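Local coordinates for protein mannan endo-1,4-beta-mannosidase (Mytilus edulis, PDB 2C0H) that hydrolyses internal beta-1,4-mannosidic linkages in mannan, galactomannan and glucomannan backbones, acting as a monomeric family 5 glycoside hydrolase with a TIM-barrel fold, at residues Asp159-Pro164 with Gly202-Trp207; Ser49-Met54 with Arg94-Ala99; Ser72-Glu75 with Tyr81-Gly84; Tyr260-Tyr265 with Glu274-His279. The protein carries 3 engineered substitutions. One frame throughout, in Å; residues are numbered along the deposited sequence.

Contact 1: Asp159-Pro164 with Gly202-Trp207; sequences DIMNEP and GRFVNW
Met161 and Phe204 meet with their side chains crossing at about a right angle, the thioether sulfur SD of Met161 lying 4.0 Å from CE2 of Phe204. The sulfur stands 5.1 Å from the centroid of the Phe204 ring and 61° off its normal, an oblique Met-aromatic contact. Met161 reaches this place with CG anti to the backbone N (chi1 -167°) and the chain extended on to SD, bent only at the last torsion, which turns the methyl CE. Phe204 has its CB directed at the strand, and CG anti to the backbone N carries the ring up to Met161. Ile160 comes to the same ring atom by its branch methyl, CG2 lying 4.4 Å from CE2 of Phe204, again obliquely, and that methyl also rests near the backbone at CA of Val205. This is the packing of a TIM barrel, in which a helix of the outer layer, 198-215, covers a strand of the inner one, 155-162; the short axes of 202-207 and 159-162 run nearly antiparallel, at 154°, and approach to 9.0 Å. No hydrogen bond crosses between the segments. Helix 121-129 closes in on the same apolar cluster, Leu124 touching both Met161 and Phe204, while Val205 reaches Val223 of the next strand. Asn162, the last residue of the strand, and Glu163 just after it send their side chains away from the helix; by similarity they bind substrate and donate the proton. Arg63 bonds to both Asp159 and Asn162.

Contact 2: Ser49-Met54 with Arg94-Ala99; sequences STLSDM and RAYLHA. Unlike the reference sequence in segment 49-54: Met54 (reference Ile).
Leu51 bridges the two helices with a single methyl: its CD1 touches Tyr96 and Ala99, one turn apart on helix 89-102. The leucine holds CG anti to its own carbonyl carbon (chi1 -66°) and CD1 in extension of the chain (chi2 171°), the conformation that pushes this branch straight out from helix 40-56. At its far end CD1 lies 4.0 Å from CB of Ala99 and 3.8 Å from the backbone carbon C of Ala99, so the methyl rests on main chain as much as on side chain. The short alanine lets the leucine come that close to the helix backbone. Tyr96 approaches from the other helix by a longer route. With CG anti to the backbone N (chi1 -179°), its ring is carried across the gap, and CE1 of Tyr96 reaches to 4.1 Å from CD1 of Leu51, which sits obliquely to the ring plane. The side chains meet by apolar contact alone, no hydrogen bond crosses, and the interface is modest in extent, burying 121 Å² in all. The backbones stay well apart, the CA atoms of Leu51 and Ala99, the nearest pair, being 8.0 Å from each other. Phe47, one turn before Leu51, meets the Tyr96 ring, and Tyr40 and Glu48 of the same helix touch Ala99. Both helices belong to the outer layer of the TIM barrel and are neighbours round it; beneath them Tyr96 packs on Val62 of strand 61-68 and Ile107 of strand 106-113, and Leu51 on Ile105 just before the latter.

Contact 3: Ser72-Glu75 with Tyr81-Gly84; sequences STPE and YVTG
Glu75 pairs with Thr83 and Gly84 through two backbone hydrogen bonds running in opposite senses, N of Glu75 to O of Gly84 at 3.0 Å and N of Thr83 to O of Glu75 at 2.9 Å. Both are fairly straight, at 160° and 159° at the hydrogen. The carbonyl of Glu75 also receives a CA-H...O contact from Val82, whose CA is 3.3 Å from O of Glu75. Glu75 begins a short, weakly bonded antiparallel pairing of 75-76 with 82-84, set in the connection that follows barrel strand 61-68 and precedes helix 89-102. Just before it Pro74, reached through a cis peptide bond, turns its ring across the valine at about a right angle, CG of Pro74 lying 3.9 Å from CG1 of Val82. CB of Pro74 also rests 3.7 Å from O of Gly84, and Tyr137 of helix 131-149 packs against the proline. Glu75 sets its aliphatic part against segment 81-84: its CB lies 3.7 Å from OG1 of Thr83, and its CG passes over the Gly84 carbonyl. A bend at chi2 (-52°) then leads the carboxylate away to a weak hydrogen bond from His37. Helix 131-149 holds segment 81-84 too, Ser136 bonding to N of Val82.

Contact 4: Tyr260-Tyr265 with Glu274-His279; sequences YQVHTY and ESPFKH
The Phe277 ring receives CG2 of Thr264 obliquely, with the methyl 3.3 Å from CE2 of Phe277, a tight approach; Phe271 meets the same ring with its plane turned by about 35°. The His263 imidazole has OE1 of Gln261 at its edge, 2° from the ring plane, and NE2 of His263 donates to that oxygen at 2.9 Å. Across the contact proper, OG1 of Thr264 and OG of Ser275 share a hydrogen bond of 2.8 Å. Thr264 places OG1 anti to the backbone N (chi1 -173°), which leaves its methyl between N and the carbonyl carbon and directed at Phe277. OG1 of Thr264 also bonds to a water at 2.8 Å, and this water donates to OE2 of Glu274. The Ser275 hydroxyl has a second bond, accepting from N of Phe277 at 3.0 Å to close an ST turn, within a type I beta turn running on to Lys278. An alanine in place of this serine would be likely to leave the Thr264 hydroxyl without this partner and the Phe277 amide without its acceptor, weakening the hold on the turn. Two residues before Thr264 on the strand, CG1 of Val262 packs on CG of Pro276 at 3.8 Å. The loop segment 274-279 thus lies against the outward side of barrel strand 260-263, which hydrogen-bonds to strand 290-294; Val262 and Thr264 touch Met290 and Ile292 there, while Trp311 of helix 305-314 bonds to the carbonyls of Pro276 and His279.

Overall arrangement
The four contacts are spread round one TIM barrel. Along the chain, contact 3 lies between the two helical segments of contact 2, and contacts 1 and 4 follow in turn. Contacts 1 and 4 share the barrel sheet and, although their centres are 19 Å apart, they touch where Glu163 meets His263, with OE2 of Glu163 2.8 Å from ND1 of His263; this joins the inferred proton donor to the strand that leads to Tyr265. Contact 2 packs two outer helices, its centre about 27 Å from that of contact 1. The peripheral hairpin of contact 3, ahead of helix 89-102, is farthest from contact 4, about 34 Å between centres.

Contact 1: Asp159-Pro164 with Gly202-Trp207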
loop_
_atom_site.group_PDB
_atom_site.type_symbol
_atom_site.label_atom_id
_atom_site.label_comp_id
_atom_site.label_asym_id
_atom_site.label_seq_id
_atom_site.Cartn_x
_atom_site.Cartn_y
_atom_site.Cartn_z
ATOM N N ASP A 159 -3.735 -2.814 0.079
ATOM C CA ASP A 159 -3.457 -1.397 0.298
ATOM C C ASP A 159 -4.657 -0.650 -0.290
ATOM O O ASP A 159 -4.936 -0.774 -1.471
ATOM C CB ASP A 159 -2.117 -1.071 -0.401
ATOM C CG ASP A 159 -1.786 0.403 -0.483
ATOM O OD1 ASP A 159 -2.553 1.291 -0.043
ATOM O OD2 ASP A 159 -0.677 0.686 -1.025
ATOM N N ILE A 160 -5.387 0.079 0.544
ATOM C CA ILE A 160 -6.609 0.750 0.080
ATOM C C ILE A 160 -6.347 1.823 -0.966
ATOM O O ILE A 160 -7.112 1.959 -1.907
ATOM C CB ILE A 160 -7.405 1.394 1.221
ATOM C CG1 ILE A 160 -7.730 0.372 2.310
ATOM C CG2 ILE A 160 -8.674 2.048 0.694
ATOM C CD1 ILE A 160 -8.387 -0.855 1.862
ATOM N N MET A 161 -5.298 2.611 -0.804
ATOM C CA MET A 161 -5.071 3.710 -1.744
ATOM C C MET A 161 -3.628 4.135 -1.744
ATOM O O MET A 161 -3.012 4.220 -0.696
ATOM C CB MET A 161 -5.938 4.925 -1.411
ATOM C CG MET A 161 -5.971 5.973 -2.516
ATOM S SD MET A 161 -7.168 7.275 -2.139
ATOM C CE MET A 161 -7.809 7.653 -3.750
ATOM N N ASN A 162 -3.095 4.391 -2.932
ATOM C CA ASN A 162 -1.814 5.044 -3.061
ATOM C C ASN A 162 -1.947 6.572 -2.921
ATOM O O ASN A 162 -2.685 7.212 -3.674
ATOM C CB ASN A 162 -1.225 4.700 -4.431
ATOM C CG ASN A 162 0.134 5.284 -4.614
ATOM O OD1 ASN A 162 1.044 4.893 -3.914
ATOM N ND2 ASN A 162 0.263 6.277 -5.479
ATOM N N GLU A 163 -1.224 7.139 -1.961
ATOM C CA GLU A 163 -1.089 8.585 -1.758
ATOM C C GLU A 163 -2.377 9.396 -1.795
ATOM O O GLU A 163 -2.561 10.272 -2.649
ATOM C CB GLU A 163 -0.042 9.155 -2.735
ATOM C CG GLU A 163 1.272 8.403 -2.606
ATOM C CD GLU A 163 2.411 8.992 -3.403
ATOM O OE1 GLU A 163 2.155 9.884 -4.229
ATOM O OE2 GLU A 163 3.573 8.556 -3.177
ATOM N N PRO A 164 -3.272 9.147 -0.834
ATOM C CA PRO A 164 -4.480 9.996 -0.778
ATOM C C PRO A 164 -4.216 11.508 -0.649
ATOM O O PRO A 164 -5.057 12.327 -1.037
ATOM C CB PRO A 164 -5.198 9.506 0.484
ATOM C CG PRO A 164 -4.546 8.279 0.904
ATOM C CD PRO A 164 -3.206 8.176 0.266
ATOM N N GLY A 202 -10.394 9.867 5.462
ATOM C CA GLY A 202 -10.488 8.954 6.599
ATOM C C GLY A 202 -11.677 8.012 6.519
ATOM O O GLY A 202 -11.576 6.822 6.813
ATOM N N ARG A 203 -12.828 8.541 6.137
ATOM C CA ARG A 203 -14.009 7.699 5.943
ATOM C C ARG A 203 -13.815 6.634 4.847
ATOM O O ARG A 203 -14.174 5.481 5.009
ATOM C CB ARG A 203 -15.212 8.572 5.619
ATOM C CG ARG A 203 -16.467 7.797 5.353
ATOM C CD ARG A 203 -17.602 8.723 5.059
ATOM N NE ARG A 203 -17.456 9.398 3.762
ATOM C CZ ARG A 203 -18.117 10.503 3.409
ATOM N NH1 ARG A 203 -18.986 11.081 4.236
ATOM N NH2 ARG A 203 -17.928 11.030 2.208
ATOM N N PHE A 204 -13.239 7.031 3.721
ATOM C CA PHE A 204 -12.977 6.117 2.609
ATOM C C PHE A 204 -12.133 4.905 3.054
ATOM O O PHE A 204 -12.428 3.747 2.731
ATOM C CB PHE A 204 -12.263 6.935 1.530
ATOM C CG PHE A 204 -12.086 6.244 0.183
ATOM C CD1 PHE A 204 -13.163 6.029 -0.685
ATOM C CD2 PHE A 204 -10.814 5.907 -0.263
ATOM C CE1 PHE A 204 -12.971 5.435 -1.925
ATOM C CE2 PHE A 204 -10.622 5.321 -1.505
ATOM C CZ PHE A 204 -11.691 5.085 -2.336
ATOM N N VAL A 205 -11.087 5.188 3.824
ATOM C CA VAL A 205 -10.193 4.157 4.302
ATOM C C VAL A 205 -10.878 3.305 5.371
ATOM O O VAL A 205 -10.843 2.090 5.296
ATOM C CB VAL A 205 -8.899 4.769 4.845
ATOM C CG1 VAL A 205 -8.047 3.719 5.483
ATOM C CG2 VAL A 205 -8.127 5.488 3.697
ATOM N N ASN A 206 -11.497 3.963 6.351
ATOM C CA ASN A 206 -12.196 3.261 7.441
ATOM C C ASN A 206 -13.226 2.240 6.916
ATOM O O ASN A 206 -13.287 1.089 7.374
ATOM C CB ASN A 206 -12.864 4.309 8.338
ATOM C CG ASN A 206 -13.632 3.728 9.515
ATOM O OD1 ASN A 206 -14.849 3.946 9.626
ATOM N ND2 ASN A 206 -12.936 3.059 10.425
ATOM N N TRP A 207 -14.044 2.642 5.950
ATOM C CA TRP A 207 -15.098 1.735 5.456
ATOM C C TRP A 207 -14.553 0.526 4.672
ATOM O O TRP A 207 -15.061 -0.588 4.772
ATOM C CB TRP A 207 -16.108 2.507 4.609
ATOM C CG TRP A 207 -17.076 3.386 5.400
ATOM C CD1 TRP A 207 -16.867 3.966 6.614
ATOM C CD2 TRP A 207 -18.401 3.739 5.002
ATOM N NE1 TRP A 207 -17.987 4.682 7.000
ATOM C CE2 TRP A 207 -18.936 4.562 6.022
ATOM C CE3 TRP A 207 -19.184 3.445 3.880
ATOM C CZ2 TRP A 207 -20.233 5.090 5.959
ATOM C CZ3 TRP A 207 -20.482 3.985 3.811
ATOM C CH2 TRP A 207 -20.980 4.788 4.851
#

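Contact 2: Ser49-Met54 with Arg94-Ala99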
loop_
_atom_site.group_PDB
_atom_site.type_symbol
_atom_site.label_atom_id
_atom_site.label_comp_id
_atom_site.label_asym_id
_atom_site.label_seq_id
_atom_site.Cartn_x
_atom_site.Cartn_y
_atom_site.Cartn_z
ATOM N N SER A 49 8.522 -13.193 -15.110
ATOM C CA SER A 49 9.962 -12.935 -15.126
ATOM C C SER A 49 10.368 -12.080 -13.920
ATOM O O SER A 49 11.457 -12.253 -13.375
ATOM C CB SER A 49 10.410 -12.302 -16.442
ATOM O OG SER A 49 9.875 -11.023 -16.629
ATOM N N THR A 50 9.495 -11.156 -13.505
ATOM C CA THR A 50 9.760 -10.317 -12.329
ATOM C C THR A 50 9.840 -11.192 -11.074
ATOM O O THR A 50 10.730 -11.000 -10.241
ATOM C CB THR A 50 8.686 -9.205 -12.155
ATOM O OG1 THR A 50 8.731 -8.305 -13.269
ATOM C CG2 THR A 50 8.904 -8.417 -10.894
ATOM N N LEU A 51 8.905 -12.124 -10.937
ATOM C CA LEU A 51 8.920 -13.069 -9.815
ATOM C C LEU A 51 10.195 -13.919 -9.783
ATOM O O LEU A 51 10.757 -14.143 -8.718
ATOM C CB LEU A 51 7.712 -13.996 -9.862
ATOM C CG LEU A 51 6.331 -13.386 -9.654
ATOM C CD1 LEU A 51 5.286 -14.450 -9.965
ATOM C CD2 LEU A 51 6.167 -12.844 -8.236
ATOM N N SER A 52 10.623 -14.396 -10.950
ATOM C CA SER A 52 11.829 -15.222 -11.056
ATOM C C SER A 52 13.059 -14.437 -10.612
ATOM O O SER A 52 13.863 -14.943 -9.807
ATOM C CB SER A 52 12.025 -15.716 -12.493
ATOM O OG SER A 52 13.204 -16.506 -12.593
ATOM N N ASP A 53 13.205 -13.223 -11.149
ATOM C CA ASP A 53 14.301 -12.301 -10.791
ATOM C C ASP A 53 14.346 -12.082 -9.282
ATOM O O ASP A 53 15.402 -12.155 -8.653
ATOM C CB ASP A 53 14.124 -10.928 -11.460
ATOM C CG ASP A 53 14.415 -10.925 -12.957
ATOM O OD1 ASP A 53 14.838 -11.963 -13.510
ATOM O OD2 ASP A 53 14.204 -9.849 -13.585
ATOM N N MET A 54 13.189 -11.796 -8.700
ATOM C CA MET A 54 13.124 -11.484 -7.284
ATOM C C MET A 54 13.468 -12.666 -6.406
ATOM O O MET A 54 14.247 -12.513 -5.472
ATOM C CB MET A 54 11.768 -10.902 -6.916
ATOM C CG MET A 54 11.613 -9.498 -7.435
ATOM S SD MET A 54 10.023 -8.807 -7.013
ATOM C CE MET A 54 10.027 -9.102 -5.236
ATOM N N ARG A 94 -6.071 -15.067 -9.173
ATOM C CA ARG A 94 -5.692 -16.374 -8.642
ATOM C C ARG A 94 -4.542 -16.986 -9.434
ATOM O O ARG A 94 -3.669 -17.597 -8.844
ATOM C CB ARG A 94 -6.889 -17.331 -8.602
ATOM C CG ARG A 94 -6.765 -18.386 -7.537
ATOM C CD ARG A 94 -7.880 -19.398 -7.603
ATOM N NE ARG A 94 -9.196 -18.859 -7.244
ATOM C CZ ARG A 94 -9.607 -18.630 -5.997
ATOM N NH1 ARG A 94 -8.801 -18.828 -4.957
ATOM N NH2 ARG A 94 -10.838 -18.181 -5.780
ATOM N N ALA A 95 -4.528 -16.809 -10.757
ATOM C CA ALA A 95 -3.437 -17.369 -11.578
ATOM C C ALA A 95 -2.122 -16.713 -11.191
ATOM O O ALA A 95 -1.096 -17.388 -11.105
ATOM C CB ALA A 95 -3.702 -17.190 -13.048
ATOM N N TYR A 96 -2.154 -15.398 -10.993
ATOM C CA TYR A 96 -0.967 -14.646 -10.561
ATOM C C TYR A 96 -0.519 -15.101 -9.187
ATOM O O TYR A 96 0.661 -15.319 -8.947
ATOM C CB TYR A 96 -1.219 -13.128 -10.583
ATOM C CG TYR A 96 -0.031 -12.267 -10.177
ATOM C CD1 TYR A 96 1.237 -12.489 -10.716
ATOM C CD2 TYR A 96 -0.180 -11.201 -9.299
ATOM C CE1 TYR A 96 2.317 -11.689 -10.348
ATOM C CE2 TYR A 96 0.898 -10.403 -8.937
ATOM C CZ TYR A 96 2.146 -10.650 -9.466
ATOM O OH TYR A 96 3.215 -9.835 -9.099
ATOM N N LEU A 97 -1.466 -15.243 -8.270
ATOM C CA LEU A 97 -1.128 -15.737 -6.934
ATOM C C LEU A 97 -0.494 -17.144 -6.965
ATOM O O LEU A 97 0.414 -17.412 -6.179
ATOM C CB LEU A 97 -2.361 -15.683 -6.009
ATOM C CG LEU A 97 -2.802 -14.271 -5.607
ATOM C CD1 LEU A 97 -4.219 -14.335 -5.023
ATOM C CD2 LEU A 97 -1.841 -13.604 -4.612
ATOM N N HIS A 98 -0.950 -18.023 -7.864
ATOM C CA HIS A 98 -0.365 -19.370 -7.991
ATOM C C HIS A 98 1.061 -19.276 -8.512
ATOM O O HIS A 98 1.925 -19.997 -8.037
ATOM C CB HIS A 98 -1.177 -20.278 -8.905
ATOM C CG HIS A 98 -2.485 -20.722 -8.333
ATOM N ND1 HIS A 98 -2.808 -20.605 -6.999
ATOM C CD2 HIS A 98 -3.549 -21.303 -8.930
ATOM C CE1 HIS A 98 -4.024 -21.089 -6.801
ATOM N NE2 HIS A 98 -4.496 -21.515 -7.958
ATOM N N ALA A 99 1.308 -18.387 -9.469
ATOM C CA ALA A 99 2.677 -18.140 -9.948
ATOM C C ALA A 99 3.593 -17.614 -8.841
ATOM O O ALA A 99 4.737 -18.060 -8.699
ATOM C CB ALA A 99 2.650 -17.172 -11.128
#

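Contact 3: Ser72-Glu75 with Tyr81-Gly84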
loop_
_atom_site.group_PDB
_atom_site.type_symbol
_atom_site.label_atom_id
_atom_site.label_comp_id
_atom_site.label_asym_id
_atom_site.label_seq_id
_atom_site.Cartn_x
_atom_site.Cartn_y
_atom_site.Cartn_z
ATOM N N SER A 72 -10.759 -0.036 -16.017
ATOM C CA SER A 72 -11.224 -1.335 -16.547
ATOM C C SER A 72 -11.958 -2.209 -15.523
ATOM O O SER A 72 -12.781 -3.036 -15.909
ATOM C CB SER A 72 -10.080 -2.119 -17.216
ATOM O OG SER A 72 -9.117 -2.562 -16.286
ATOM N N THR A 73 -11.659 -2.029 -14.238
ATOM C CA THR A 73 -12.321 -2.751 -13.142
ATOM C C THR A 73 -12.505 -1.785 -11.957
ATOM O O THR A 73 -11.752 -0.842 -11.802
ATOM C CB THR A 73 -11.509 -3.991 -12.673
ATOM O OG1 THR A 73 -10.311 -3.562 -12.003
ATOM C CG2 THR A 73 -11.135 -4.923 -13.850
ATOM N N PRO A 74 -13.549 -1.970 -11.130
ATOM C CA PRO A 74 -14.668 -2.885 -11.286
ATOM C C PRO A 74 -15.644 -2.376 -12.344
ATOM O O PRO A 74 -15.318 -1.437 -13.065
ATOM C CB PRO A 74 -15.295 -2.862 -9.890
ATOM C CG PRO A 74 -15.065 -1.522 -9.406
ATOM C CD PRO A 74 -13.687 -1.151 -9.913
ATOM N N GLU A 75 -16.838 -2.972 -12.428
ATOM C CA GLU A 75 -17.860 -2.517 -13.370
ATOM C C GLU A 75 -18.759 -1.433 -12.753
ATOM O O GLU A 75 -19.295 -1.632 -11.661
ATOM C CB GLU A 75 -18.716 -3.704 -13.824
ATOM C CG GLU A 75 -17.927 -4.851 -14.459
ATOM C CD GLU A 75 -17.004 -4.398 -15.595
ATOM O OE1 GLU A 75 -17.530 -4.008 -16.663
ATOM O OE2 GLU A 75 -15.752 -4.444 -15.435
ATOM N N TYR A 81 -22.399 4.084 -9.644
ATOM C CA TYR A 81 -22.477 2.961 -8.712
ATOM C C TYR A 81 -21.756 1.725 -9.283
ATOM O O TYR A 81 -21.695 1.540 -10.491
ATOM C CB TYR A 81 -23.938 2.645 -8.414
ATOM C CG TYR A 81 -24.649 3.654 -7.530
ATOM C CD1 TYR A 81 -24.887 3.376 -6.188
ATOM C CD2 TYR A 81 -25.108 4.868 -8.024
ATOM C CE1 TYR A 81 -25.531 4.270 -5.370
ATOM C CE2 TYR A 81 -25.765 5.766 -7.200
ATOM C CZ TYR A 81 -25.987 5.454 -5.882
ATOM O OH TYR A 81 -26.622 6.332 -5.038
ATOM N N VAL A 82 -21.236 0.856 -8.423
ATOM C CA VAL A 82 -20.548 -0.357 -8.851
ATOM C C VAL A 82 -21.566 -1.502 -8.899
ATOM O O VAL A 82 -22.302 -1.703 -7.924
ATOM C CB VAL A 82 -19.364 -0.688 -7.889
ATOM C CG1 VAL A 82 -18.780 -2.050 -8.178
ATOM C CG2 VAL A 82 -18.306 0.414 -7.972
ATOM N N THR A 83 -21.619 -2.208 -10.022
ATOM C CA THR A 83 -22.578 -3.304 -10.226
ATOM C C THR A 83 -22.017 -4.721 -10.040
ATOM O O THR A 83 -22.767 -5.675 -9.811
ATOM C CB THR A 83 -23.225 -3.203 -11.618
ATOM O OG1 THR A 83 -22.206 -3.266 -12.624
ATOM C CG2 THR A 83 -23.995 -1.898 -11.757
ATOM N N GLY A 84 -20.705 -4.878 -10.149
ATOM C CA GLY A 84 -20.093 -6.178 -10.021
ATOM C C GLY A 84 -18.687 -6.145 -10.553
ATOM O O GLY A 84 -18.098 -5.073 -10.685
#

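Contact 4: Tyr260-Tyr265 with Glu274-His279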
loop_
_atom_site.group_PDB
_atom_site.type_symbol
_atom_site.label_atom_id
_atom_site.label_comp_id
_atom_site.label_asym_id
_atom_site.label_seq_id
_atom_site.Cartn_x
_atom_site.Cartn_y
_atom_site.Cartn_z
ATOM N N TYR A 260 1.339 0.500 8.855
ATOM C CA TYR A 260 1.479 1.779 8.158
ATOM C C TYR A 260 2.473 1.587 7.021
ATOM O O TYR A 260 3.308 0.680 7.041
ATOM C CB TYR A 260 1.979 2.873 9.110
ATOM C CG TYR A 260 1.057 3.209 10.281
ATOM C CD1 TYR A 260 -0.221 3.711 10.060
ATOM C CD2 TYR A 260 1.468 3.035 11.577
ATOM C CE1 TYR A 260 -1.057 4.035 11.114
ATOM C CE2 TYR A 260 0.634 3.358 12.645
ATOM C CZ TYR A 260 -0.614 3.852 12.400
ATOM O OH TYR A 260 -1.428 4.162 13.463
ATOM N N GLN A 261 2.333 2.427 6.014
ATOM C CA GLN A 261 3.216 2.406 4.857
ATOM C C GLN A 261 3.482 3.852 4.480
ATOM O O GLN A 261 2.545 4.654 4.349
ATOM C CB GLN A 261 2.551 1.669 3.702
ATOM C CG GLN A 261 3.436 1.562 2.471
ATOM C CD GLN A 261 2.687 1.206 1.212
ATOM O OE1 GLN A 261 3.052 1.644 0.115
ATOM N NE2 GLN A 261 1.658 0.387 1.343
ATOM N N VAL A 262 4.750 4.214 4.332
ATOM C CA VAL A 262 5.111 5.589 4.018
ATOM C C VAL A 262 6.089 5.603 2.866
ATOM O O VAL A 262 6.918 4.718 2.751
ATOM C CB VAL A 262 5.727 6.350 5.222
ATOM C CG1 VAL A 262 7.095 5.772 5.612
ATOM C CG2 VAL A 262 5.845 7.824 4.935
ATOM N N HIS A 263 5.974 6.623 2.030
ATOM C CA HIS A 263 6.873 6.794 0.909
ATOM C C HIS A 263 7.885 7.903 1.210
ATOM O O HIS A 263 7.604 8.836 1.975
ATOM C CB HIS A 263 6.049 7.122 -0.329
ATOM C CG HIS A 263 4.974 6.113 -0.617
ATOM N ND1 HIS A 263 3.954 6.351 -1.513
ATOM C CD2 HIS A 263 4.757 4.871 -0.123
ATOM C CE1 HIS A 263 3.161 5.295 -1.559
ATOM N NE2 HIS A 263 3.624 4.383 -0.726
ATOM N N THR A 264 9.082 7.815 0.636
ATOM C CA THR A 264 10.060 8.871 0.911
ATOM C C THR A 264 11.047 9.046 -0.233
ATOM O O THR A 264 11.631 8.073 -0.735
ATOM C CB THR A 264 10.762 8.616 2.277
ATOM O OG1 THR A 264 11.606 9.723 2.644
ATOM C CG2 THR A 264 11.534 7.346 2.230
ATOM N N TYR A 265 11.158 10.296 -0.673
ATOM C CA TYR A 265 12.059 10.699 -1.749
ATOM C C TYR A 265 12.775 11.979 -1.335
ATOM O O TYR A 265 12.199 12.820 -0.644
ATOM C CB TYR A 265 11.258 10.947 -3.022
ATOM C CG TYR A 265 10.497 9.744 -3.542
ATOM C CD1 TYR A 265 11.124 8.777 -4.319
ATOM C CD2 TYR A 265 9.144 9.584 -3.287
ATOM C CE1 TYR A 265 10.448 7.680 -4.818
ATOM C CE2 TYR A 265 8.451 8.495 -3.794
ATOM C CZ TYR A 265 9.105 7.535 -4.557
ATOM O OH TYR A 265 8.472 6.435 -5.104
ATOM N N GLU A 274 11.556 15.048 8.209
ATOM C CA GLU A 274 10.484 14.078 8.439
ATOM C C GLU A 274 10.766 12.663 7.906
ATOM O O GLU A 274 10.059 11.706 8.259
ATOM C CB GLU A 274 9.158 14.609 7.861
ATOM C CG GLU A 274 8.944 14.397 6.368
ATOM C CD GLU A 274 9.726 15.337 5.482
ATOM O OE1 GLU A 274 10.307 16.324 5.987
ATOM O OE2 GLU A 274 9.752 15.075 4.257
ATOM N N SER A 275 11.778 12.498 7.054
ATOM C CA SER A 275 12.000 11.209 6.392
ATOM C C SER A 275 12.367 10.055 7.333
ATOM O O SER A 275 13.187 10.241 8.226
ATOM C CB SER A 275 13.112 11.312 5.346
ATOM O OG SER A 275 13.412 10.033 4.813
ATOM N N PRO A 276 11.783 8.859 7.115
ATOM C CA PRO A 276 12.203 7.673 7.865
ATOM C C PRO A 276 13.661 7.284 7.659
ATOM O O PRO A 276 14.178 6.508 8.444
ATOM C CB PRO A 276 11.271 6.563 7.373
ATOM C CG PRO A 276 10.606 7.077 6.166
ATOM C CD PRO A 276 10.669 8.555 6.194
ATOM N N PHE A 277 14.322 7.798 6.627
ATOM C CA PHE A 277 15.765 7.554 6.503
ATOM C C PHE A 277 16.648 8.495 7.346
ATOM O O PHE A 277 17.880 8.361 7.323
ATOM C CB PHE A 277 16.188 7.575 5.022
ATOM C CG PHE A 277 15.683 6.387 4.236
ATOM C CD1 PHE A 277 16.151 5.097 4.477
ATOM C CD2 PHE A 277 14.727 6.543 3.240
ATOM C CE1 PHE A 277 15.669 4.003 3.769
ATOM C CE2 PHE A 277 14.256 5.447 2.520
ATOM C CZ PHE A 277 14.714 4.177 2.784
ATOM N N LYS A 278 16.045 9.419 8.094
ATOM C CA LYS A 278 16.784 10.326 8.997
ATOM C C LYS A 278 16.577 9.995 10.477
ATOM O O LYS A 278 17.176 10.644 11.356
ATOM C CB LYS A 278 16.372 11.779 8.749
ATOM C CG LYS A 278 16.707 12.318 7.354
ATOM C CD LYS A 278 18.187 12.176 6.990
ATOM C CE LYS A 278 19.108 12.872 7.969
ATOM N NZ LYS A 278 20.531 12.823 7.493
ATOM N N HIS A 279 15.753 8.987 10.750
ATOM C CA HIS A 279 15.387 8.626 12.122
ATOM C C HIS A 279 15.133 7.133 12.249
ATOM O O HIS A 279 14.829 6.452 11.264
ATOM C CB HIS A 279 14.098 9.354 12.542
ATOM C CG HIS A 279 14.161 10.841 12.415
ATOM N ND1 HIS A 279 14.737 11.648 13.369
ATOM C CD2 HIS A 279 13.722 11.666 11.436
ATOM C CE1 HIS A 279 14.655 12.909 12.981
ATOM N NE2 HIS A 279 14.042 12.945 11.811
HETATM O O HOH W 1 10.275 12.154 2.990
#